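Local coordinates for Serine/threonine protein kinase (Mycobacterium tuberculosis, PDB 4ESQ), which is a membrane receptor kinase that probably phosphorylates proteins on serine and threonine, represented here by its extracellular sensor domain, at residues 61-73 with 88-102. Numbering follows the deposited sequence.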
loop_
_atom_site.group_PDB
_atom_site.type_symbol
_atom_site.label_atom_id
_atom_site.label_comp_id
_atom_site.label_asym_id
_atom_site.label_seq_id
_atom_site.Cartn_x
_atom_site.Cartn_y
_atom_site.Cartn_z
ATOM N N VAL A 61 -2.046 -9.619 -7.986
ATOM C CA VAL A 61 -2.833 -9.581 -6.767
ATOM C C VAL A 61 -4.263 -9.109 -7.050
ATOM O O VAL A 61 -5.222 -9.675 -6.528
ATOM C CB VAL A 61 -2.162 -8.672 -5.729
ATOM C CG1 VAL A 61 -3.021 -8.563 -4.465
ATOM C CG2 VAL A 61 -0.749 -9.196 -5.406
ATOM N N TYR A 62 -4.402 -8.080 -7.883
ATOM C CA TYR A 62 -5.719 -7.495 -8.153
ATOM C C TYR A 62 -6.456 -8.116 -9.339
ATOM O O TYR A 62 -7.660 -7.890 -9.527
ATOM C CB TYR A 62 -5.585 -5.992 -8.389
ATOM C CG TYR A 62 -5.493 -5.158 -7.128
ATOM C CD1 TYR A 62 -6.637 -4.633 -6.544
ATOM C CD2 TYR A 62 -4.264 -4.864 -6.542
ATOM C CE1 TYR A 62 -6.569 -3.854 -5.406
ATOM C CE2 TYR A 62 -4.192 -4.091 -5.393
ATOM C CZ TYR A 62 -5.353 -3.580 -4.844
ATOM O OH TYR A 62 -5.304 -2.818 -3.708
ATOM N N ALA A 63 -5.729 -8.861 -10.165
ATOM C CA ALA A 63 -6.339 -9.495 -11.326
ATOM C C ALA A 63 -7.516 -10.359 -10.887
ATOM O O ALA A 63 -7.411 -11.138 -9.937
ATOM C CB ALA A 63 -5.317 -10.326 -12.070
ATOM N N GLY A 64 -8.646 -10.206 -11.572
ATOM C CA GLY A 64 -9.815 -11.021 -11.279
ATOM C C GLY A 64 -10.701 -10.553 -10.132
ATOM O O GLY A 64 -11.736 -11.160 -9.866
ATOM N N THR A 65 -10.314 -9.478 -9.452
ATOM C CA THR A 65 -11.062 -9.010 -8.280
ATOM C C THR A 65 -12.229 -8.080 -8.591
ATOM O O THR A 65 -13.003 -7.726 -7.693
ATOM C CB THR A 65 -10.153 -8.246 -7.319
ATOM O OG1 THR A 65 -9.656 -7.077 -7.985
ATOM C CG2 THR A 65 -8.992 -9.131 -6.868
ATOM N N GLY A 66 -12.347 -7.652 -9.843
ATOM C CA GLY A 66 -13.454 -6.797 -10.236
ATOM C C GLY A 66 -13.199 -5.304 -10.104
ATOM O O GLY A 66 -14.100 -4.493 -10.347
ATOM N N TYR A 67 -11.973 -4.927 -9.746
ATOM C CA TYR A 67 -11.652 -3.512 -9.618
ATOM C C TYR A 67 -11.876 -2.810 -10.958
ATOM O O TYR A 67 -11.726 -3.415 -12.016
ATOM C CB TYR A 67 -10.210 -3.312 -9.146
ATOM C CG TYR A 67 -9.175 -3.448 -10.239
ATOM C CD1 TYR A 67 -8.634 -4.689 -10.559
ATOM C CD2 TYR A 67 -8.725 -2.334 -10.941
ATOM C CE1 TYR A 67 -7.686 -4.819 -11.566
ATOM C CE2 TYR A 67 -7.771 -2.456 -11.950
ATOM C CZ TYR A 67 -7.262 -3.706 -12.256
ATOM O OH TYR A 67 -6.308 -3.853 -13.244
ATOM N N THR A 68 -12.236 -1.536 -10.909
ATOM C CA THR A 68 -12.529 -0.799 -12.135
ATOM C C THR A 68 -11.480 0.259 -12.460
ATOM O O THR A 68 -11.309 0.641 -13.625
ATOM C CB THR A 68 -13.915 -0.156 -12.059
ATOM O OG1 THR A 68 -13.966 0.736 -10.938
ATOM C CG2 THR A 68 -14.974 -1.240 -11.882
ATOM N N ALA A 69 -10.777 0.736 -11.436
ATOM C CA ALA A 69 -9.803 1.799 -11.637
ATOM C C ALA A 69 -8.859 1.886 -10.449
ATOM O O ALA A 69 -9.213 1.506 -9.343
ATOM C CB ALA A 69 -10.503 3.134 -11.855
ATOM N N ILE A 70 -7.653 2.375 -10.698
ATOM C CA ILE A 70 -6.667 2.583 -9.635
ATOM C C ILE A 70 -5.988 3.935 -9.837
ATOM O O ILE A 70 -5.692 4.335 -10.970
ATOM C CB ILE A 70 -5.625 1.415 -9.592
ATOM C CG1 ILE A 70 -4.509 1.666 -8.561
ATOM C CG2 ILE A 70 -5.042 1.156 -10.979
ATOM C CD1 ILE A 70 -3.280 2.420 -9.109
ATOM N N ASN A 71 -5.765 4.654 -8.742
ATOM C CA ASN A 71 -4.994 5.887 -8.802
ATOM C C ASN A 71 -3.991 5.925 -7.666
ATOM O O ASN A 71 -4.349 5.714 -6.504
ATOM C CB ASN A 71 -5.908 7.119 -8.758
ATOM C CG ASN A 71 -5.216 8.390 -9.252
ATOM O OD1 ASN A 71 -4.640 9.146 -8.469
ATOM N ND2 ASN A 71 -5.288 8.634 -10.560
ATOM N N GLY A 72 -2.728 6.180 -7.996
ATOM C CA GLY A 72 -1.695 6.180 -6.973
ATOM C C GLY A 72 -0.581 7.183 -7.197
ATOM O O GLY A 72 -0.493 7.810 -8.253
ATOM N N LEU A 73 0.278 7.306 -6.190
ATOM C CA LEU A 73 1.448 8.184 -6.244
ATOM C C LEU A 73 2.588 7.597 -5.430
ATOM O O LEU A 73 2.378 7.047 -4.345
ATOM C CB LEU A 73 1.108 9.556 -5.661
ATOM C CG LEU A 73 0.300 10.556 -6.482
ATOM C CD1 LEU A 73 -0.044 11.771 -5.611
ATOM C CD2 LEU A 73 1.071 10.980 -7.746
ATOM N N GLN A 88 1.153 5.315 -2.241
ATOM C CA GLN A 88 -0.239 5.366 -1.804
ATOM C C GLN A 88 -1.136 5.184 -3.005
ATOM O O GLN A 88 -0.908 5.782 -4.050
ATOM C CB GLN A 88 -0.561 6.696 -1.108
ATOM C CG GLN A 88 -0.046 7.923 -1.846
ATOM C CD GLN A 88 -0.685 9.216 -1.351
ATOM O OE1 GLN A 88 -1.741 9.208 -0.722
ATOM N NE2 GLN A 88 -0.056 10.331 -1.668
ATOM N N ALA A 89 -2.155 4.347 -2.860
ATOM C CA ALA A 89 -3.073 4.095 -3.959
ATOM C C ALA A 89 -4.485 3.871 -3.452
ATOM O O ALA A 89 -4.690 3.368 -2.343
ATOM C CB ALA A 89 -2.618 2.886 -4.753
ATOM N N VAL A 90 -5.452 4.247 -4.285
ATOM C CA VAL A 90 -6.852 3.931 -4.045
ATOM C C VAL A 90 -7.403 3.172 -5.241
ATOM O O VAL A 90 -7.068 3.456 -6.398
ATOM C CB VAL A 90 -7.684 5.183 -3.777
ATOM C CG1 VAL A 90 -7.389 5.694 -2.370
ATOM C CG2 VAL A 90 -7.375 6.260 -4.815
ATOM N N VAL A 91 -8.250 2.198 -4.958
ATOM C CA VAL A 91 -8.740 1.313 -6.000
ATOM C C VAL A 91 -10.260 1.284 -5.928
ATOM O O VAL A 91 -10.826 0.994 -4.870
ATOM C CB VAL A 91 -8.176 -0.111 -5.837
ATOM C CG1 VAL A 91 -8.688 -1.012 -6.955
ATOM C CG2 VAL A 91 -6.633 -0.088 -5.810
ATOM N N ALA A 92 -10.913 1.601 -7.043
ATOM C CA ALA A 92 -12.374 1.619 -7.092
ATOM C C ALA A 92 -12.907 0.257 -7.491
ATOM O O ALA A 92 -12.329 -0.419 -8.337
ATOM C CB ALA A 92 -12.866 2.670 -8.070
ATOM N N PHE A 93 -14.017 -0.126 -6.869
ATOM C CA PHE A 93 -14.743 -1.340 -7.210
ATOM C C PHE A 93 -16.183 -0.938 -7.494
ATOM O O PHE A 93 -16.600 0.150 -7.136
ATOM C CB PHE A 93 -14.703 -2.318 -6.040
ATOM C CG PHE A 93 -13.361 -2.961 -5.840
ATOM C CD1 PHE A 93 -12.345 -2.293 -5.171
ATOM C CD2 PHE A 93 -13.124 -4.238 -6.320
ATOM C CE1 PHE A 93 -11.107 -2.893 -4.986
ATOM C CE2 PHE A 93 -11.890 -4.843 -6.145
ATOM C CZ PHE A 93 -10.875 -4.164 -5.473
ATOM N N PRO A 94 -16.948 -1.815 -8.153
ATOM C CA PRO A 94 -18.330 -1.454 -8.489
ATOM C C PRO A 94 -19.204 -1.272 -7.252
ATOM O O PRO A 94 -20.107 -0.437 -7.254
ATOM C CB PRO A 94 -18.817 -2.648 -9.310
ATOM C CG PRO A 94 -17.581 -3.287 -9.828
ATOM C CD PRO A 94 -16.519 -3.064 -8.797
ATOM N N THR A 95 -18.918 -2.040 -6.206
ATOM C CA THR A 95 -19.712 -2.023 -4.985
ATOM C C THR A 95 -18.822 -2.129 -3.759
ATOM O O THR A 95 -17.674 -2.567 -3.848
ATOM C CB THR A 95 -20.664 -3.221 -4.936
ATOM O OG1 THR A 95 -19.898 -4.431 -4.996
ATOM C CG2 THR A 95 -21.638 -3.187 -6.121
ATOM N N ALA A 96 -19.372 -1.729 -2.619
ATOM C CA ALA A 96 -18.742 -1.946 -1.324
ATOM C C ALA A 96 -18.443 -3.427 -1.099
ATOM O O ALA A 96 -17.375 -3.775 -0.617
ATOM C CB ALA A 96 -19.629 -1.408 -0.213
ATOM N N ASP A 97 -19.385 -4.296 -1.457
ATOM C CA ASP A 97 -19.208 -5.736 -1.283
ATOM C C ASP A 97 -17.918 -6.266 -1.917
ATOM O O ASP A 97 -17.178 -7.033 -1.294
ATOM C CB ASP A 97 -20.410 -6.503 -1.842
ATOM C CG ASP A 97 -21.666 -6.289 -1.025
ATOM O OD1 ASP A 97 -21.573 -5.647 0.044
ATOM O OD2 ASP A 97 -22.741 -6.770 -1.442
ATOM N N LYS A 98 -17.651 -5.862 -3.154
ATOM C CA LYS A 98 -16.465 -6.338 -3.854
ATOM C C LYS A 98 -15.189 -5.749 -3.256
ATOM O O LYS A 98 -14.174 -6.441 -3.145
ATOM C CB LYS A 98 -16.564 -6.058 -5.358
ATOM C CG LYS A 98 -17.575 -6.973 -6.055
ATOM C CD LYS A 98 -17.799 -6.595 -7.510
ATOM C CE LYS A 98 -18.782 -7.554 -8.174
ATOM N NZ LYS A 98 -19.076 -7.161 -9.580
ATOM N N ALA A 99 -15.249 -4.475 -2.866
ATOM C CA ALA A 99 -14.123 -3.838 -2.187
ATOM C C ALA A 99 -13.803 -4.563 -0.879
ATOM O O ALA A 99 -12.646 -4.878 -0.590
ATOM C CB ALA A 99 -14.417 -2.363 -1.921
ATOM N N ARG A 100 -14.828 -4.829 -0.077
ATOM C CA ARG A 100 -14.612 -5.519 1.193
ATOM C C ARG A 100 -14.075 -6.942 1.002
ATOM O O ARG A 100 -13.214 -7.404 1.753
ATOM C CB ARG A 100 -15.905 -5.549 2.009
ATOM C CG ARG A 100 -16.463 -4.168 2.254
ATOM C CD ARG A 100 -16.534 -3.832 3.720
ATOM N NE ARG A 100 -16.529 -2.388 3.918
ATOM C CZ ARG A 100 -16.258 -1.791 5.073
ATOM N NH1 ARG A 100 -16.266 -0.464 5.144
ATOM N NH2 ARG A 100 -15.973 -2.520 6.150
ATOM N N ALA A 101 -14.590 -7.639 -0.005
ATOM C CA ALA A 101 -14.157 -9.003 -0.271
ATOM C C ALA A 101 -12.662 -9.039 -0.577
ATOM O O ALA A 101 -11.959 -9.967 -0.172
ATOM C CB ALA A 101 -14.956 -9.598 -1.415
ATOM N N PHE A 102 -12.175 -8.022 -1.290
ATOM C CA PHE A 102 -10.756 -7.984 -1.622
ATOM C C PHE A 102 -9.881 -7.783 -0.385
ATOM O O PHE A 102 -8.821 -8.391 -0.266
ATOM C CB PHE A 102 -10.428 -6.915 -2.673
ATOM C CG PHE A 102 -8.949 -6.775 -2.918
ATOM C CD1 PHE A 102 -8.262 -7.741 -3.639
ATOM C CD2 PHE A 102 -8.239 -5.712 -2.386
ATOM C CE1 PHE A 102 -6.888 -7.639 -3.841
ATOM C CE2 PHE A 102 -6.874 -5.594 -2.586
ATOM C CZ PHE A 102 -6.191 -6.555 -3.316
HETATM O O HOH W 1 -13.383 -8.436 -4.985
HETATM O O HOH W 2 2.744 9.413 -2.453
#
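Tyr62 and Phe102 form an offset stack, ring centroids 4.3 Å apart and planes inclined by 27°. Phe102 reaches it because its CG is anti to the backbone N (chi1 174°), which carries the ring off the helix with CZ over one face of the tyrosine. Val61 CG1 meets the edge of the Phe102 ring, 3.9 Å from CZ, and Thr65 CG2 lies against CD1. The Tyr62 and Val91 side chains come from opposite directions, Val91 CG2 meeting the Tyr62 ring obliquely near CE1 and OH. Phe93 CZ lies at the edge of the Tyr62 ring, and Tyr62 OH is hydrogen-bonded to Asp168 OD2. The Phe93 ring is sandwiched: Tyr67 CB makes a CH-pi contact over one face, 4.0 Å from the ring centroid, Ala99 CA covers the opposite face, and Thr65 O sits at the edge. Thr65 N and OG1 both donate to Tyr62 O in a type II turn; OG1, set between the backbone N and the carbonyl carbon, is 2.7 Å from Tyr62 O. One water bridges Thr65 O and Lys98 O, tying this loop to the helix. Farther along the loop, Thr68 N bonds to Ala92 O at 2.8 Å, nearly straight (173°), and Thr68 OG1 adds a weak bond to the same oxygen. From here strands 69-76 and 84-92 pair as an antiparallel beta hairpin, Asn71 with Val90 and Leu73 with Gln88 each through two backbone bonds. Ile70 CG1 packs on Val91 CG2 at 3.9 Å. In this extracellular PknH-like sensor domain, Tyr62, Phe93 and Phe102 pack the 61-68 turn region against helix 96-111, and strand 84-92 lies between strands 69-76 and 165-173.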